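Local coordinates for McyG protein (Microcystis aeruginosa PCC 7806, PDB 4R0M) that binds phenylalanyl-adenylate in its adenylation domain and probably activates a starter acid for loading onto a carrier domain in microcystin assembly, at residues S537-D542 with G546-R551; S201-T206 with L233-V238; K121-P126 with L179-G184. One frame throughout, in Å; residues are numbered along the deposited sequence.

Contact 1: residues S537-D542 with G546-R551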
# COMPACT_ATOMS: atom_id res chain seq x y z
N SER A 537 12.42 -5.40 -7.89
CA SER A 537 12.45 -6.31 -9.04
C SER A 537 12.62 -5.54 -10.36
O SER A 537 13.44 -5.92 -11.20
CB SER A 537 11.19 -7.17 -9.08
OG SER A 537 11.12 -8.00 -7.94
N LYS A 538 11.86 -4.46 -10.52
CA LYS A 538 11.93 -3.62 -11.71
C LYS A 538 13.29 -2.92 -11.83
O LYS A 538 13.79 -2.73 -12.94
CB LYS A 538 10.80 -2.59 -11.73
CG LYS A 538 9.45 -3.15 -12.12
CD LYS A 538 8.39 -2.06 -12.16
CE LYS A 538 7.03 -2.59 -12.62
NZ LYS A 538 7.02 -2.95 -14.07
N LEU A 539 13.87 -2.54 -10.69
CA LEU A 539 15.19 -1.91 -10.67
C LEU A 539 16.31 -2.90 -10.96
O LEU A 539 17.29 -2.55 -11.62
CB LEU A 539 15.44 -1.21 -9.33
CG LEU A 539 14.90 0.22 -9.18
CD1 LEU A 539 15.07 0.70 -7.75
CD2 LEU A 539 15.57 1.18 -10.15
N LYS A 540 16.15 -4.14 -10.48
CA LYS A 540 17.10 -5.21 -10.75
C LYS A 540 17.16 -5.50 -12.25
O LYS A 540 18.24 -5.62 -12.83
CB LYS A 540 16.76 -6.47 -9.96
CG LYS A 540 17.81 -7.57 -10.07
CD LYS A 540 17.40 -8.85 -9.34
CE LYS A 540 17.73 -8.78 -7.86
NZ LYS A 540 17.48 -10.09 -7.18
N LYS A 541 15.98 -5.60 -12.87
CA LYS A 541 15.88 -5.81 -14.32
C LYS A 541 16.51 -4.65 -15.10
O LYS A 541 17.33 -4.89 -15.98
CB LYS A 541 14.44 -6.04 -14.75
CG LYS A 541 13.99 -7.48 -14.62
CD LYS A 541 12.83 -7.80 -15.56
CE LYS A 541 12.65 -9.30 -15.70
NZ LYS A 541 11.60 -9.65 -16.69
N ASP A 542 16.13 -3.42 -14.75
CA ASP A 542 16.69 -2.22 -15.37
C ASP A 542 18.22 -2.23 -15.39
O ASP A 542 18.83 -1.92 -16.42
CB ASP A 542 16.20 -0.95 -14.65
CG ASP A 542 14.75 -0.59 -14.99
OD1 ASP A 542 14.21 -1.09 -16.00
OD2 ASP A 542 14.15 0.20 -14.23
N GLY A 546 21.59 -3.12 -19.79
CA GLY A 546 21.37 -2.31 -18.60
C GLY A 546 21.04 -0.87 -18.93
O GLY A 546 21.73 -0.22 -19.73
N LEU A 547 19.99 -0.37 -18.29
CA LEU A 547 19.51 0.99 -18.48
C LEU A 547 20.49 2.04 -17.93
O LEU A 547 20.51 3.18 -18.41
CB LEU A 547 18.13 1.15 -17.81
CG LEU A 547 17.24 2.34 -18.15
CD1 LEU A 547 16.76 2.29 -19.59
CD2 LEU A 547 16.06 2.40 -17.19
N PHE A 548 21.30 1.65 -16.95
CA PHE A 548 22.19 2.57 -16.25
C PHE A 548 23.65 2.52 -16.72
O PHE A 548 24.48 3.31 -16.25
CB PHE A 548 22.13 2.34 -14.73
CG PHE A 548 20.75 2.10 -14.20
CD1 PHE A 548 19.77 3.09 -14.26
CD2 PHE A 548 20.42 0.88 -13.61
CE1 PHE A 548 18.50 2.87 -13.76
CE2 PHE A 548 19.15 0.65 -13.11
CZ PHE A 548 18.18 1.65 -13.18
N SER A 549 23.96 1.59 -17.63
CA SER A 549 25.33 1.38 -18.12
C SER A 549 26.03 2.67 -18.54
O SER A 549 27.22 2.85 -18.27
CB SER A 549 25.34 0.38 -19.27
OG SER A 549 24.96 -0.91 -18.82
N SER A 550 25.28 3.57 -19.17
CA SER A 550 25.79 4.87 -19.60
C SER A 550 26.17 5.74 -18.41
O SER A 550 27.26 6.31 -18.37
CB SER A 550 24.76 5.59 -20.47
OG SER A 550 25.22 6.87 -20.85
N ARG A 551 25.25 5.84 -17.45
CA ARG A 551 25.47 6.61 -16.23
C ARG A 551 26.60 6.02 -15.39
O ARG A 551 27.43 6.76 -14.85
CB ARG A 551 24.17 6.71 -15.41
CG ARG A 551 24.20 7.75 -14.30
CD ARG A 551 22.80 8.16 -13.87
NE ARG A 551 22.13 8.95 -14.89
CZ ARG A 551 20.91 9.48 -14.77
NH1 ARG A 551 20.21 9.29 -13.65
NH2 ARG A 551 20.40 10.19 -15.76

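Contact 2: residues S201-T206 with L233-V238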
# COMPACT_ATOMS: atom_id res chain seq x y z
N SER A 201 -14.84 -9.94 7.12
CA SER A 201 -14.15 -10.81 8.07
C SER A 201 -12.83 -10.18 8.56
O SER A 201 -12.39 -10.45 9.68
CB SER A 201 -13.90 -12.19 7.46
OG SER A 201 -15.12 -12.86 7.21
N MSE A 202 -12.22 -9.32 7.78
CA MSE A 202 -11.06 -8.58 8.20
C MSE A 202 -11.53 -7.50 9.10
O MSE A 202 -10.96 -7.30 10.14
CB MSE A 202 -10.32 -8.06 6.97
CG MSE A 202 -9.14 -7.15 7.26
SE MSE A 202 -9.57 -5.32 7.69
CE MSE A 202 -7.94 -4.68 8.40
N THR A 203 -12.57 -6.81 8.69
CA THR A 203 -13.11 -5.69 9.45
C THR A 203 -13.47 -6.11 10.86
O THR A 203 -13.00 -5.50 11.83
CB THR A 203 -14.39 -5.12 8.79
OG1 THR A 203 -15.39 -6.13 8.69
CG2 THR A 203 -14.09 -4.62 7.42
N ALA A 204 -14.29 -7.16 10.97
CA ALA A 204 -14.74 -7.68 12.26
C ALA A 204 -13.56 -8.09 13.14
O ALA A 204 -13.49 -7.70 14.30
CB ALA A 204 -15.70 -8.84 12.05
N GLY A 205 -12.62 -8.85 12.57
CA GLY A 205 -11.43 -9.30 13.29
C GLY A 205 -10.58 -8.16 13.82
O GLY A 205 -10.13 -8.20 14.97
N THR A 206 -10.36 -7.15 12.98
CA THR A 206 -9.56 -5.98 13.36
C THR A 206 -10.25 -5.16 14.46
O THR A 206 -9.59 -4.70 15.39
CB THR A 206 -9.25 -5.10 12.13
OG1 THR A 206 -8.59 -5.89 11.13
CG2 THR A 206 -8.34 -3.93 12.50
N LEU A 233 -9.01 1.77 6.00
CA LEU A 233 -9.36 3.16 6.27
C LEU A 233 -10.50 3.65 5.39
O LEU A 233 -10.66 4.85 5.17
CB LEU A 233 -8.12 4.06 6.15
CG LEU A 233 -6.97 3.75 7.11
CD1 LEU A 233 -5.73 4.56 6.75
CD2 LEU A 233 -7.36 3.97 8.56
N GLY A 234 -11.30 2.71 4.90
CA GLY A 234 -12.49 3.01 4.11
C GLY A 234 -13.67 2.22 4.62
O GLY A 234 -14.47 2.72 5.42
N ILE A 235 -13.76 0.97 4.17
CA ILE A 235 -14.88 0.08 4.51
C ILE A 235 -14.99 -0.21 6.01
O ILE A 235 -16.10 -0.32 6.54
CB ILE A 235 -14.80 -1.24 3.70
CG1 ILE A 235 -15.03 -0.95 2.21
CG2 ILE A 235 -15.81 -2.26 4.21
CD1 ILE A 235 -14.45 -2.00 1.28
N MSE A 236 -13.85 -0.30 6.70
CA MSE A 236 -13.84 -0.47 8.16
C MSE A 236 -14.57 0.66 8.83
O MSE A 236 -15.40 0.43 9.71
CB MSE A 236 -12.42 -0.60 8.73
CG MSE A 236 -12.51 -1.03 10.20
SE MSE A 236 -10.74 -1.28 11.03
CE MSE A 236 -10.33 0.63 11.30
N ALA A 237 -14.27 1.89 8.41
CA ALA A 237 -14.89 3.08 8.99
C ALA A 237 -16.40 3.08 8.78
O ALA A 237 -17.15 3.51 9.65
CB ALA A 237 -14.26 4.33 8.42
N VAL A 238 -16.83 2.60 7.61
CA VAL A 238 -18.25 2.46 7.30
C VAL A 238 -18.88 1.39 8.21
O VAL A 238 -19.95 1.60 8.77
CB VAL A 238 -18.48 2.12 5.81
CG1 VAL A 238 -19.97 2.02 5.50
CG2 VAL A 238 -17.83 3.17 4.92

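Contact 3: residues K121-P126 with L179-G184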
# COMPACT_ATOMS: atom_id res chain seq x y z
N LYS A 121 -7.33 -5.58 -21.14
CA LYS A 121 -7.34 -6.73 -22.04
C LYS A 121 -7.74 -8.03 -21.32
O LYS A 121 -8.49 -8.84 -21.87
CB LYS A 121 -5.98 -6.89 -22.74
CG LYS A 121 -5.71 -5.82 -23.78
CD LYS A 121 -4.25 -5.79 -24.23
CE LYS A 121 -4.01 -4.63 -25.19
NZ LYS A 121 -2.66 -4.68 -25.82
N ILE A 122 -7.24 -8.20 -20.10
CA ILE A 122 -7.57 -9.37 -19.28
C ILE A 122 -9.08 -9.46 -18.99
O ILE A 122 -9.64 -10.56 -18.95
CB ILE A 122 -6.75 -9.39 -17.97
CG1 ILE A 122 -5.28 -9.69 -18.27
CG2 ILE A 122 -7.29 -10.42 -16.98
CD1 ILE A 122 -4.32 -9.27 -17.17
N LEU A 123 -9.73 -8.31 -18.82
CA LEU A 123 -11.14 -8.24 -18.43
C LEU A 123 -12.12 -8.07 -19.59
O LEU A 123 -13.29 -7.73 -19.38
CB LEU A 123 -11.35 -7.10 -17.41
CG LEU A 123 -10.62 -7.13 -16.07
CD1 LEU A 123 -10.98 -5.90 -15.26
CD2 LEU A 123 -10.93 -8.40 -15.29
N ASP A 124 -11.64 -8.32 -20.81
CA ASP A 124 -12.44 -8.24 -22.04
C ASP A 124 -13.10 -6.87 -22.25
O ASP A 124 -14.33 -6.76 -22.34
CB ASP A 124 -13.49 -9.37 -22.11
CG ASP A 124 -12.85 -10.76 -22.20
OD1 ASP A 124 -11.89 -10.94 -22.98
OD2 ASP A 124 -13.32 -11.67 -21.49
N ASN A 125 -12.27 -5.83 -22.34
CA ASN A 125 -12.70 -4.47 -22.70
C ASN A 125 -13.80 -3.87 -21.81
O ASN A 125 -14.86 -3.49 -22.32
CB ASN A 125 -13.12 -4.40 -24.18
CG ASN A 125 -12.06 -4.93 -25.13
OD1 ASN A 125 -11.14 -5.66 -24.73
ND2 ASN A 125 -12.18 -4.57 -26.40
N PRO A 126 -13.56 -3.77 -20.49
CA PRO A 126 -14.57 -3.16 -19.63
C PRO A 126 -14.54 -1.63 -19.70
O PRO A 126 -13.53 -1.04 -20.10
CB PRO A 126 -14.15 -3.62 -18.23
CG PRO A 126 -12.67 -3.76 -18.32
CD PRO A 126 -12.39 -4.24 -19.72
N LEU A 179 -12.11 -6.46 -7.08
CA LEU A 179 -10.99 -7.06 -7.81
C LEU A 179 -9.82 -6.08 -7.85
O LEU A 179 -9.92 -5.02 -8.47
CB LEU A 179 -11.43 -7.48 -9.21
CG LEU A 179 -10.43 -8.16 -10.16
CD1 LEU A 179 -9.84 -9.43 -9.56
CD2 LEU A 179 -11.12 -8.47 -11.48
N LEU A 180 -8.73 -6.44 -7.18
CA LEU A 180 -7.54 -5.58 -7.10
C LEU A 180 -6.31 -6.24 -7.71
O LEU A 180 -5.85 -7.28 -7.24
CB LEU A 180 -7.25 -5.19 -5.64
CG LEU A 180 -8.24 -4.27 -4.92
CD1 LEU A 180 -8.07 -4.41 -3.41
CD2 LEU A 180 -8.06 -2.83 -5.36
N PHE A 181 -5.78 -5.61 -8.76
CA PHE A 181 -4.61 -6.12 -9.46
C PHE A 181 -3.32 -5.60 -8.84
O PHE A 181 -3.16 -4.39 -8.64
CB PHE A 181 -4.66 -5.76 -10.94
CG PHE A 181 -5.56 -6.65 -11.75
CD1 PHE A 181 -6.92 -6.40 -11.84
CD2 PHE A 181 -5.03 -7.74 -12.44
CE1 PHE A 181 -7.75 -7.23 -12.58
CE2 PHE A 181 -5.86 -8.57 -13.19
CZ PHE A 181 -7.22 -8.31 -13.26
N THR A 182 -2.41 -6.52 -8.52
CA THR A 182 -1.06 -6.17 -8.09
C THR A 182 -0.07 -6.54 -9.18
O THR A 182 -0.25 -7.55 -9.87
CB THR A 182 -0.66 -6.91 -6.79
OG1 THR A 182 -0.91 -8.31 -6.95
CG2 THR A 182 -1.46 -6.39 -5.61
N SER A 183 0.98 -5.73 -9.34
CA SER A 183 2.05 -6.04 -10.29
C SER A 183 2.94 -7.13 -9.72
O SER A 183 3.45 -7.01 -8.60
CB SER A 183 2.87 -4.79 -10.62
OG SER A 183 2.19 -3.95 -11.53
N GLY A 184 3.12 -8.20 -10.48
CA GLY A 184 4.00 -9.30 -10.09
C GLY A 184 5.46 -8.95 -10.29
O GLY A 184 5.79 -7.84 -10.72

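Contact 1: residues S537-D542 with G546-R551
D542, in the last turn of helix 536-545, meets both L547 and F548 as the chain leaves for helix 549-558. The tight side is the phenylalanine ring. F548 CZ lies 3.6 Å from D542 CB, approached obliquely, and 4.0 Å from L539 CD2, while L539 O sits at the ring edge, near its plane. A large flat apolar residue suits this place because L521 touches it too, and L539 is itself packed on A468, F470, P527 and V534. The backbone adds one nearly straight hydrogen bond, L547 N to D542 O at 2.7 Å (173° at the hydrogen). G546, preceded by a cis peptide, brings its CA against the same oxygen. On the solvent side the packing is looser. L547 has its CG anti to the backbone N (chi1 -165°), which lays the leucine alongside the aspartate, the two side chains running in parallel, with L547 CD2 3.9 Å from D542 CG. L547 is exposed, and the carboxylate beside it is only partly covered, as befits a charged group. The arrangement is a short turn joining two successive C-terminal helices, 536-545 and 549-558, in the small C-terminal subdomain typical of ANL adenylating enzymes.

Contact 2: residues S201-T206 with L233-V238
T203 and T206 of helix 196-210 face I235 and M236 of helix 227-240, which is the helix of a beta-alpha-beta crossover between the neighbouring parallel strands 217-220 and 243-246 in the large subdomain of the adenylation domain. The short helical segments cross at -69° with their axes 9.7 Å apart, and between these two segments only apolar contacts form, all of them buried. Along the first segment, M202 makes no close contact across; its backbone O serves T206 within the same helix. T203 comes next and is directed at the second helix: its CG2 is 4.2 Å from M236 CA and 4.3 Å from I235 CG2, so the methyl rests against the backbone itself. A beta-branched threonine suits this spot because its other branch, OG1, hydrogen-bonds to L200 O, its stronger partner, and to D239 OD2, one residue beyond the second segment, the single proton probably being shared between them. One turn on, T206 divides its branches in the same way. CG2 lies across the CA-CB bond from the backbone N and reaches toward helix 227-240, while T206 OG1 (chi1 -56°) turns back to M202 O at 2.9 Å. That hydroxyl lies well above the carbonyl plane, and the same oxygen also accepts the helical bond from T206 N; W345 NE1 makes a weak further bond to OG1. An alanine here removes CG2 and OG1, and M236 SE would probably be left without the methyl it rests on and W345 NE1 without its weak acceptor. M236, a selenomethionine, is extended through its first two torsions and bends at the third (chi3 77°). It crosses T206 at about a right angle, bringing M236 SE to 3.9 Å from T206 CG2.

Contact 3: residues K121-P126 with L179-G184
The F181 ring is the flat group of this contact, and it meets the end of helix 111-122 through its far atom, CZ. L123 CD2 lies at the ring edge, near its plane, 4.2 Å from F181 CZ; I122 CG2 approaches the same atom obliquely at 4.3 Å. V119 and V98 also touch this phenylalanine. Strand 176-182 pairs with strand 190-195 in an antiparallel hairpin, and the turn between them is the glycine- and serine-rich phosphate-binding loop of ANL adenylating enzymes, the A3 motif. The contact lies against the strand that leads into that loop, and T182, next to F181, touches the bound phenylalanyl-adenylate. Alternation along the strand gives each residue its place: L179 and F181 turn to the helix end, whereas L180 packs on P99 and T337 instead. The backbones stay far apart, with I122 CA and F181 CA 10.8 Å from each other, so only long side chains can bridge them, and large apolar residues suit both sides. On the first segment the helix closes in a Schellman motif. D124, with positive phi (57°), is its C-prime residue; N125 N reaches W120 O, and D124 N makes a weak bond to K121 O. L123, just past the last helical residue, points toward the strand. F181 contributes a polar link as well, its backbone O accepting from K115 NZ. A chi1 of -178° swings CG to the side opposite the N of L179; this leucine and L123 overlap from opposed directions, with L179 CD2 3.8 Å from L123 CD2.

Contacts 2 and 3 are buried and belong to the large subdomain, their centres 24 Å apart; contact 1 is only partly buried, in the small subdomain, 40 Å from contact 2 between centres. No two share a helix or strand. Contact 3 comes nearest to contact 1, about 5 Å between nearest atoms without touching, where K538 comes near S183. The chemistry follows the setting. Contact 1 joins chain neighbours and alone has a hydrogen bond across its segments, beside a carboxylate and an exposed leucine. The two buried contacts join distant sequence through apolar atoms: threonine methyls, isoleucine and selenomethionine in one, leucine, isoleucine and phenylalanine in the other.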